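Local coordinates for tyrosinase (Burkholderia thailandensis, PDB 5ZRD), which probably oxidises monophenols to catechols, and these onward to quinones, at a pair of copper ions, remaining productive at acidic pH, at residues A[34-37]-A[38-42]; A[326-329]-A[330-333]; A[492-495]-A[496-499]. All coordinates share one frame; numbering follows the deposited sequence.

Interaction 1 (A[34-37]-A[38-42]); sequences RAWV and GIQAL
Ile39 N donates to Ala35 O at 2.9 Å, a sound i to i+4 bond of an alpha-helix. The neighbouring bonds have the same form: Gly38 N reaches Arg34 O at 3.0 Å, and Gln40 N reaches Trp36 O at 3.0 Å. The next bond, Ala41 N to Val37 O at 3.1 Å, is weak, with an N-H...O angle of only 123°.

Side chains on one flank of this helix gather round the indole of Trp36. Ile39 sends CD1 over one face of the ring, offset toward the rim, with Ile39 CD1 4.1 Å from Trp36 CE3. Its CG1 lies between the backbone N and the carbonyl carbon (chi1 67°), an unusual choice in a helix, and Ile39 CG1 thereby comes to 3.6 Å from Trp36 O. A branched aliphatic chain suits this buried site, since its two branches touch different groups: CG2 the carbonyl of Ala35, CD1 the ring. Gln40 comes instead to the ring edge: Gln40 NE2 stands 3.6 Å from Trp36 CE3, and the amide is turned 79° from the indole plane. The extended chain carries that amide past the ring to bond Pro148 O, which satisfies NE2 on the side where apolar side chains such as Pro314 lie close. Arg34, partly exposed, faces another way and forms a salt bridge from NH1 to Asp141.

The side chain of Trp36 lies about 10 Å from that of the copper ligand His320, in the packing round the metal centre and not in its first shell. Helix 27-41 is covered on this buried flank by Leu101 and Leu105 of helix 90-108, by Phe318 of helix 315-334, and by Phe50 of helix 50-57, which meets the Trp36 ring edge-to-face and also touches Ile39 and Gln40.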
ATOM      1  N   ARG A  34     -45.139  18.677   8.386  1.00 43.89           N
ATOM      2  CA  ARG A  34     -45.580  17.911   7.223  1.00 41.82           C
ATOM      3  C   ARG A  34     -44.410  17.730   6.263  1.00 36.95           C
ATOM      4  O   ARG A  34     -44.299  16.686   5.672  1.00 39.63           O
ATOM      5  CB  ARG A  34     -46.768  18.579   6.518  1.00 51.67           C
ATOM      6  CG  ARG A  34     -47.169  17.928   5.193  1.00 57.23           C
ATOM      7  CD  ARG A  34     -48.325  18.631   4.489  1.00 58.55           C
ATOM      8  NE  ARG A  34     -49.571  18.395   5.200  1.00 58.43           N
ATOM      9  CZ  ARG A  34     -50.212  19.286   5.952  1.00 68.76           C
ATOM     10  NH1 ARG A  34     -51.306  18.904   6.592  1.00 64.38           N
ATOM     11  NH2 ARG A  34     -49.776  20.539   6.064  1.00 62.24           N
ATOM     12  N   ALA A  35     -43.571  18.758   6.102  1.00 37.39           N
ATOM     13  CA  ALA A  35     -42.391  18.696   5.203  1.00 37.23           C
ATOM     14  C   ALA A  35     -41.357  17.691   5.727  1.00 35.50           C
ATOM     15  O   ALA A  35     -40.720  16.955   4.954  1.00 38.97           O
ATOM     16  CB  ALA A  35     -41.772  20.070   5.085  1.00 39.99           C
ATOM     17  N   TRP A  36     -41.173  17.681   7.045  1.00 31.22           N
ATOM     18  CA  TRP A  36     -40.208  16.797   7.652  1.00 34.02           C
ATOM     19  C   TRP A  36     -40.713  15.346   7.551  1.00 37.72           C
ATOM     20  O   TRP A  36     -39.923  14.414   7.256  1.00 32.47           O
ATOM     21  CB  TRP A  36     -39.940  17.220   9.101  1.00 34.98           C
ATOM     22  CG  TRP A  36     -38.809  18.181   9.246  1.00 34.89           C
ATOM     23  CD1 TRP A  36     -38.856  19.548   9.286  1.00 38.11           C
ATOM     24  CD2 TRP A  36     -37.430  17.828   9.381  1.00 36.89           C
ATOM     25  NE1 TRP A  36     -37.597  20.067   9.433  1.00 38.74           N
ATOM     26  CE2 TRP A  36     -36.704  19.033   9.478  1.00 37.85           C
ATOM     27  CE3 TRP A  36     -36.749  16.612   9.412  1.00 36.06           C
ATOM     28  CZ2 TRP A  36     -35.328  19.043   9.629  1.00 35.64           C
ATOM     29  CZ3 TRP A  36     -35.388  16.620   9.555  1.00 35.11           C
ATOM     30  CH2 TRP A  36     -34.695  17.822   9.663  1.00 37.06           C
ATOM     31  N   VAL A  37     -42.021  15.140   7.766  1.00 37.22           N
ATOM     32  CA  VAL A  37     -42.591  13.791   7.531  1.00 39.73           C
ATOM     33  C   VAL A  37     -42.289  13.371   6.084  1.00 38.32           C
ATOM     34  O   VAL A  37     -41.744  12.300   5.816  1.00 36.73           O
ATOM     35  CB  VAL A  37     -44.100  13.750   7.850  1.00 42.53           C
ATOM     36  CG1 VAL A  37     -44.709  12.408   7.462  1.00 42.33           C
ATOM     37  CG2 VAL A  37     -44.374  14.048   9.319  1.00 39.44           C
ATOM     38  N   GLY A  38     -42.547  14.261   5.144  1.00 38.53           N
ATOM     39  CA  GLY A  38     -42.333  13.926   3.738  1.00 39.81           C
ATOM     40  C   GLY A  38     -40.895  13.577   3.397  1.00 38.05           C
ATOM     41  O   GLY A  38     -40.651  12.596   2.682  1.00 45.28           O
ATOM     42  N   ILE A  39     -39.914  14.361   3.864  1.00 44.92           N
ATOM     43  CA  ILE A  39     -38.493  14.055   3.480  1.00 39.76           C
ATOM     44  C   ILE A  39     -38.031  12.787   4.201  1.00 33.85           C
ATOM     45  O   ILE A  39     -37.201  12.042   3.679  1.00 33.29           O
ATOM     46  CB  ILE A  39     -37.526  15.252   3.674  1.00 46.55           C
ATOM     47  CG1 ILE A  39     -37.302  15.658   5.136  1.00 46.76           C
ATOM     48  CG2 ILE A  39     -37.965  16.453   2.834  1.00 45.21           C
ATOM     49  CD1 ILE A  39     -36.023  16.480   5.355  1.00 46.53           C
ATOM     50  N   GLN A  40     -38.594  12.508   5.374  1.00 32.78           N
ATOM     51  CA  GLN A  40     -38.243  11.264   6.093  1.00 34.59           C
ATOM     52  C   GLN A  40     -38.826  10.052   5.353  1.00 39.50           C
ATOM     53  O   GLN A  40     -38.273   8.976   5.478  1.00 38.94           O
ATOM     54  CB  GLN A  40     -38.677  11.342   7.561  1.00 31.88           C
ATOM     55  CG  GLN A  40     -37.680  12.138   8.389  1.00 32.83           C
ATOM     56  CD  GLN A  40     -37.980  12.343   9.850  1.00 35.06           C
ATOM     57  OE1 GLN A  40     -38.935  11.810  10.415  1.00 35.70           O
ATOM     58  NE2 GLN A  40     -37.131  13.145  10.479  1.00 33.53           N
ATOM     59  N   ALA A  41     -39.879  10.221   4.536  1.00 38.28           N
ATOM     60  CA  ALA A  41     -40.522   9.054   3.920  1.00 40.28           C
ATOM     61  C   ALA A  41     -39.998   8.843   2.501  1.00 46.20           C
ATOM     62  O   ALA A  41     -40.342   7.867   1.879  1.00 53.37           O
ATOM     63  CB  ALA A  41     -42.016   9.216   3.917  1.00 38.89           C
ATOM     64  N   LEU A  42     -39.170   9.724   1.969  1.00 45.75           N
ATOM     65  CA  LEU A  42     -38.652   9.440   0.642  1.00 46.49           C
ATOM     66  C   LEU A  42     -37.672   8.275   0.733  1.00 45.13           C
ATOM     67  O   LEU A  42     -37.026   8.133   1.710  1.00 39.81           O
ATOM     68  CB  LEU A  42     -37.992  10.696   0.063  1.00 48.40           C
ATOM     69  CG  LEU A  42     -38.988  11.759  -0.400  1.00 53.62           C
ATOM     70  CD1 LEU A  42     -38.326  13.128  -0.507  1.00 54.51           C
ATOM     71  CD2 LEU A  42     -39.637  11.352  -1.731  1.00 49.74           C
TER

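Interaction 2 (A[326-329]-A[330-333]); sequences MFWV and WQKQ
Phe327 swings CG opposite its backbone N (chi1 176°), whereas Gln331, one turn later, sets CG beside its own N (chi1 -77°) and runs on extended, bringing its amide back over the phenyl ring. The pair sits near the end of helix 315-334, a member of the helical core that carries most of the copper ligands in tyrosinases; this helix supplies His320 nearer its start. Gln331 OE1 rests over one face of Phe327, 3.5 Å from Phe327 CE1, with the amide and ring planes nearly parallel. The same oxygen lies near the plane of Trp328 at its edge, 3.4 Å from Trp328 CE3, and there the amide stands perpendicular to the indole. One flat group thus stacks on one aromatic and meets the rim of the other.

Such burial suits glutamine only if its polar ends are paired, and they are: OE1 accepts from Arg95 NH1, while NE2 donates to Ile390 O and His336 O. The amide is therefore held in rotation as well as in place, joining this helix to helix 90-108 and to the loops beyond.

Toward solvent, Lys332 lays its aliphatic part over a face of Trp328. Lys332 CG is 4.2 Å from the centroid of the Trp328 five-membered ring, 20° off its normal, a CH-pi contact; the bent chain then brings Lys332 NZ to 3.8 Å from Trp328 NE1. Trp330 points another way, stacking on Phe253 and donating NE1 to Ala247 O.

Regular i to i+4 backbone bonds underlie all this, among them Lys332 N to Trp328 O at 2.9 Å. Val329 and Gln333 run side by side in the same direction; Gln333 donates from its side-chain NE2 to Asp406 O, and the same NE2 passes 3.6 Å from Val329 CG1.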
ATOM      1  N   MET A 326     -26.299  33.295  13.266  1.00 34.43           N
ATOM      2  CA  MET A 326     -25.182  33.984  13.964  1.00 31.54           C
ATOM      3  C   MET A 326     -24.133  34.413  12.926  1.00 27.67           C
ATOM      4  O   MET A 326     -23.615  35.513  12.980  1.00 27.48           O
ATOM      5  CB  MET A 326     -24.553  33.077  15.023  1.00 30.22           C
ATOM      6  CG  MET A 326     -25.463  32.790  16.208  1.00 31.44           C
ATOM      7  SD  MET A 326     -25.577  34.208  17.341  1.00 35.87           S
ATOM      8  CE  MET A 326     -27.034  35.025  16.733  1.00 41.34           C
ATOM      9  N   PHE A 327     -23.838  33.549  11.984  1.00 25.89           N
ATOM     10  CA  PHE A 327     -22.953  33.906  10.876  1.00 27.34           C
ATOM     11  C   PHE A 327     -23.500  35.149  10.157  1.00 30.54           C
ATOM     12  O   PHE A 327     -22.749  36.055   9.826  1.00 33.82           O
ATOM     13  CB  PHE A 327     -22.809  32.698   9.955  1.00 26.57           C
ATOM     14  CG  PHE A 327     -22.000  32.892   8.706  1.00 25.39           C
ATOM     15  CD1 PHE A 327     -21.099  33.938   8.566  1.00 28.41           C
ATOM     16  CD2 PHE A 327     -22.150  32.017   7.652  1.00 28.18           C
ATOM     17  CE1 PHE A 327     -20.346  34.086   7.405  1.00 26.44           C
ATOM     18  CE2 PHE A 327     -21.381  32.149   6.494  1.00 30.32           C
ATOM     19  CZ  PHE A 327     -20.463  33.172   6.390  1.00 28.27           C
ATOM     20  N   TRP A 328     -24.809  35.216   9.953  1.00 31.57           N
ATOM     21  CA  TRP A 328     -25.432  36.330   9.215  1.00 34.60           C
ATOM     22  C   TRP A 328     -25.417  37.617  10.066  1.00 32.40           C
ATOM     23  O   TRP A 328     -25.160  38.704   9.544  1.00 31.56           O
ATOM     24  CB  TRP A 328     -26.860  35.947   8.772  1.00 30.67           C
ATOM     25  CG  TRP A 328     -27.586  37.044   8.058  1.00 30.28           C
ATOM     26  CD1 TRP A 328     -28.686  37.716   8.502  1.00 30.20           C
ATOM     27  CD2 TRP A 328     -27.240  37.633   6.790  1.00 29.66           C
ATOM     28  NE1 TRP A 328     -29.041  38.683   7.601  1.00 30.67           N
ATOM     29  CE2 TRP A 328     -28.186  38.649   6.537  1.00 29.18           C
ATOM     30  CE3 TRP A 328     -26.223  37.423   5.861  1.00 29.42           C
ATOM     31  CZ2 TRP A 328     -28.168  39.419   5.380  1.00 27.22           C
ATOM     32  CZ3 TRP A 328     -26.204  38.185   4.712  1.00 30.62           C
ATOM     33  CH2 TRP A 328     -27.171  39.162   4.474  1.00 27.71           C
ATOM     34  N   VAL A 329     -25.659  37.477  11.368  1.00 28.78           N
ATOM     35  CA  VAL A 329     -25.543  38.601  12.278  1.00 30.28           C
ATOM     36  C   VAL A 329     -24.115  39.153  12.292  1.00 29.69           C
ATOM     37  O   VAL A 329     -23.959  40.339  12.321  1.00 29.34           O
ATOM     38  CB  VAL A 329     -25.963  38.238  13.710  1.00 33.11           C
ATOM     39  CG1 VAL A 329     -25.555  39.327  14.689  1.00 35.23           C
ATOM     40  CG2 VAL A 329     -27.456  37.984  13.800  1.00 31.28           C
ATOM     41  N   TRP A 330     -23.096  38.296  12.271  1.00 30.65           N
ATOM     42  CA  TRP A 330     -21.740  38.734  12.297  1.00 28.84           C
ATOM     43  C   TRP A 330     -21.456  39.473  10.990  1.00 30.06           C
ATOM     44  O   TRP A 330     -20.726  40.457  10.997  1.00 26.71           O
ATOM     45  CB  TRP A 330     -20.766  37.558  12.496  1.00 30.38           C
ATOM     46  CG  TRP A 330     -19.317  37.930  12.362  1.00 28.12           C
ATOM     47  CD1 TRP A 330     -18.488  38.373  13.347  1.00 27.53           C
ATOM     48  CD2 TRP A 330     -18.536  37.933  11.155  1.00 27.74           C
ATOM     49  NE1 TRP A 330     -17.243  38.627  12.843  1.00 28.69           N
ATOM     50  CE2 TRP A 330     -17.242  38.359  11.500  1.00 26.99           C
ATOM     51  CE3 TRP A 330     -18.810  37.642   9.815  1.00 29.47           C
ATOM     52  CZ2 TRP A 330     -16.240  38.514  10.554  1.00 27.80           C
ATOM     53  CZ3 TRP A 330     -17.805  37.753   8.879  1.00 27.71           C
ATOM     54  CH2 TRP A 330     -16.543  38.214   9.243  1.00 29.07           C
ATOM     55  N   GLN A 331     -21.988  38.950   9.890  1.00 32.33           N
ATOM     56  CA  GLN A 331     -21.788  39.585   8.556  1.00 32.65           C
ATOM     57  C   GLN A 331     -22.371  40.991   8.609  1.00 33.92           C
ATOM     58  O   GLN A 331     -21.706  41.908   8.209  1.00 29.08           O
ATOM     59  CB  GLN A 331     -22.446  38.809   7.429  1.00 29.58           C
ATOM     60  CG  GLN A 331     -21.658  37.579   7.024  1.00 30.04           C
ATOM     61  CD  GLN A 331     -22.336  36.742   5.962  1.00 29.72           C
ATOM     62  OE1 GLN A 331     -23.166  35.886   6.269  1.00 29.19           O
ATOM     63  NE2 GLN A 331     -21.943  36.942   4.707  1.00 25.54           N
ATOM     64  N   LYS A 332     -23.538  41.139   9.236  1.00 38.51           N
ATOM     65  CA  LYS A 332     -24.240  42.455   9.312  1.00 38.95           C
ATOM     66  C   LYS A 332     -23.499  43.420  10.246  1.00 40.46           C
ATOM     67  O   LYS A 332     -23.255  44.558   9.871  1.00 37.55           O
ATOM     68  CB  LYS A 332     -25.670  42.297   9.839  1.00 42.50           C
ATOM     69  CG  LYS A 332     -26.660  41.581   8.921  1.00 45.51           C
ATOM     70  CD  LYS A 332     -28.013  42.295   8.762  1.00 51.26           C
ATOM     71  CE  LYS A 332     -28.974  42.187   9.937  1.00 58.76           C
ATOM     72  NZ  LYS A 332     -28.870  40.895  10.674  1.00 60.13           N
ATOM     73  N   GLN A 333     -23.173  42.963  11.466  1.00 38.89           N
ATOM     74  CA  GLN A 333     -22.547  43.803  12.466  1.00 33.23           C
ATOM     75  C   GLN A 333     -21.117  44.151  12.031  1.00 32.50           C
ATOM     76  O   GLN A 333     -20.592  45.089  12.575  1.00 33.66           O
ATOM     77  CB  GLN A 333     -22.493  43.158  13.854  1.00 34.57           C
ATOM     78  CG  GLN A 333     -23.848  42.970  14.541  1.00 35.87           C
ATOM     79  CD  GLN A 333     -23.706  42.491  15.974  1.00 36.53           C
ATOM     80  OE1 GLN A 333     -22.596  42.350  16.474  1.00 37.06           O
ATOM     81  NE2 GLN A 333     -24.819  42.263  16.669  1.00 32.68           N
TER

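Interaction 3 (A[492-495]-A[496-499]); sequences AMPA and DDVP
Pro494 and Asp497 meet twice, through backbone and through side chains, where the chain bends into a short 3-10 turn. Asp497 N donates to Pro494 O at 3.0 Å, the i to i+3 bond that defines such a turn; the donor stands well above the carbonyl plane. Val498 N follows to Ala495 O at 3.4 Å, a weak bond although its N-H...O angle of 165° is nearly straight. Pro499 comes next and has no N-H to give; Pro499 CD lies 4.1 Å from Ala495 O.

Around this backbone the side chains close up. Asp497 crosses obliquely at the CG-CD side of the Pro494 ring, with Asp497 OD2 3.7 Å from Pro494 CG; the contact is van der Waals packing of a carboxylate oxygen on ring methylenes, as Pro494 has no N-H to offer. On the buried side, Met493 takes an uncommon first torsion (chi1 46°), runs extended at its second and bends about CG-SD. Met493 CE reaches 3.8 Å from Asp497 O, while Met493 CG touches Val498 CG2 at 4.2 Å. The flexible methionine suits this buried side, and Val498 offers a compact apolar partner; Asp496, on the exposed side, is well placed for a charge.

Further out, Asp497 OD1 makes a long, weak ion pair with Lys500. Tyr459 of strand 456-466 touches Met493, Pro494 and Asp497, and backbone bonds tie Met493 to Ser423 and Ala495 to Gly421. Far from the copper centre, this is structural packing: the turn belongs to the connection between strands 485-489 and 502-509, and lies against strand 456-466, an outer member of the mixed sheet that contains 502-509.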
ATOM      1  N   ALA A 492     -11.597  35.641  35.622  1.00 36.50           N
ATOM      2  CA  ALA A 492     -12.306  35.280  36.829  1.00 40.29           C
ATOM      3  C   ALA A 492     -11.443  35.656  38.042  1.00 40.05           C
ATOM      4  O   ALA A 492     -11.969  35.695  39.120  1.00 40.38           O
ATOM      5  CB  ALA A 492     -12.671  33.805  36.867  1.00 35.90           C
ATOM      6  N   MET A 493     -10.152  35.959  37.883  1.00 43.69           N
ATOM      7  CA  MET A 493      -9.348  36.104  39.090  1.00 41.18           C
ATOM      8  C   MET A 493      -8.782  37.518  39.263  1.00 40.90           C
ATOM      9  O   MET A 493      -8.565  38.272  38.320  1.00 39.34           O
ATOM     10  CB  MET A 493      -8.249  35.045  39.249  1.00 43.71           C
ATOM     11  CG  MET A 493      -7.390  34.710  38.067  1.00 43.02           C
ATOM     12  SD  MET A 493      -6.592  33.050  38.256  1.00 44.75           S
ATOM     13  CE  MET A 493      -5.803  33.154  39.864  1.00 43.04           C
ATOM     14  N   PRO A 494      -8.589  37.889  40.543  1.00 43.81           N
ATOM     15  CA  PRO A 494      -7.903  39.120  40.910  1.00 40.67           C
ATOM     16  C   PRO A 494      -6.508  39.136  40.278  1.00 36.25           C
ATOM     17  O   PRO A 494      -5.829  38.114  40.247  1.00 31.59           O
ATOM     18  CB  PRO A 494      -7.821  39.066  42.443  1.00 44.57           C
ATOM     19  CG  PRO A 494      -8.988  38.199  42.833  1.00 42.52           C
ATOM     20  CD  PRO A 494      -8.966  37.129  41.763  1.00 41.11           C
ATOM     21  N   ALA A 495      -6.121  40.285  39.737  1.00 37.92           N
ATOM     22  CA  ALA A 495      -4.934  40.365  38.905  1.00 37.24           C
ATOM     23  C   ALA A 495      -3.701  39.916  39.697  1.00 39.12           C
ATOM     24  O   ALA A 495      -2.834  39.216  39.166  1.00 42.56           O
ATOM     25  CB  ALA A 495      -4.780  41.758  38.390  1.00 35.84           C
ATOM     26  N   ASP A 496      -3.640  40.308  40.959  1.00 37.01           N
ATOM     27  CA  ASP A 496      -2.498  40.041  41.788  1.00 36.40           C
ATOM     28  C   ASP A 496      -2.441  38.592  42.239  1.00 35.35           C
ATOM     29  O   ASP A 496      -1.414  38.138  42.698  1.00 39.86           O
ATOM     30  CB  ASP A 496      -2.449  41.007  42.969  1.00 41.71           C
ATOM     31  CG  ASP A 496      -3.759  41.036  43.795  1.00 42.25           C
ATOM     32  OD1 ASP A 496      -4.814  41.523  43.289  1.00 42.77           O
ATOM     33  OD2 ASP A 496      -3.720  40.604  44.968  1.00 41.79           O
ATOM     34  N   ASP A 497      -3.530  37.851  42.115  1.00 36.67           N
ATOM     35  CA  ASP A 497      -3.537  36.432  42.457  1.00 36.09           C
ATOM     36  C   ASP A 497      -2.942  35.506  41.373  1.00 36.87           C
ATOM     37  O   ASP A 497      -2.638  34.342  41.660  1.00 37.37           O
ATOM     38  CB  ASP A 497      -4.956  35.955  42.737  1.00 46.31           C
ATOM     39  CG  ASP A 497      -5.424  36.167  44.196  1.00 49.41           C
ATOM     40  OD1 ASP A 497      -4.678  36.617  45.082  1.00 44.39           O
ATOM     41  OD2 ASP A 497      -6.602  35.825  44.422  1.00 57.23           O
ATOM     42  N   VAL A 498      -2.742  35.999  40.145  1.00 36.71           N
ATOM     43  CA  VAL A 498      -2.260  35.128  39.052  1.00 35.33           C
ATOM     44  C   VAL A 498      -0.946  34.455  39.430  1.00 34.67           C
ATOM     45  O   VAL A 498      -0.845  33.242  39.278  1.00 34.88           O
ATOM     46  CB  VAL A 498      -2.129  35.865  37.710  1.00 34.96           C
ATOM     47  CG1 VAL A 498      -1.331  35.058  36.700  1.00 34.48           C
ATOM     48  CG2 VAL A 498      -3.515  36.179  37.159  1.00 36.63           C
ATOM     49  N   PRO A 499       0.041  35.211  39.943  1.00 37.56           N
ATOM     50  CA  PRO A 499       1.306  34.548  40.254  1.00 36.02           C
ATOM     51  C   PRO A 499       1.214  33.480  41.353  1.00 36.57           C
ATOM     52  O   PRO A 499       2.085  32.663  41.430  1.00 39.79           O
ATOM     53  CB  PRO A 499       2.242  35.641  40.735  1.00 37.15           C
ATOM     54  CG  PRO A 499       1.637  36.886  40.149  1.00 38.89           C
ATOM     55  CD  PRO A 499       0.149  36.648  40.196  1.00 36.67           C
TER

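In the fold
The three contacts follow one another along the chain and none touches another. Interactions 1 and 2 belong to the helical part: their centres are 31 Å apart and their nearest atoms about 17 Å, on helices 27-41 and 315-334, and each faces helix 90-108, which carries the copper ligand His94. They thus pack different parts of the shell round the dicopper centre. Interaction 3 lies in the strand-rich C-terminal region, beside the mixed sheet. Its centre is 34 Å from that of interaction 2 and 55 Å from that of interaction 1, on the opposite side of the chain's centre from interaction 1, so it concerns the sheet region and not the metal site.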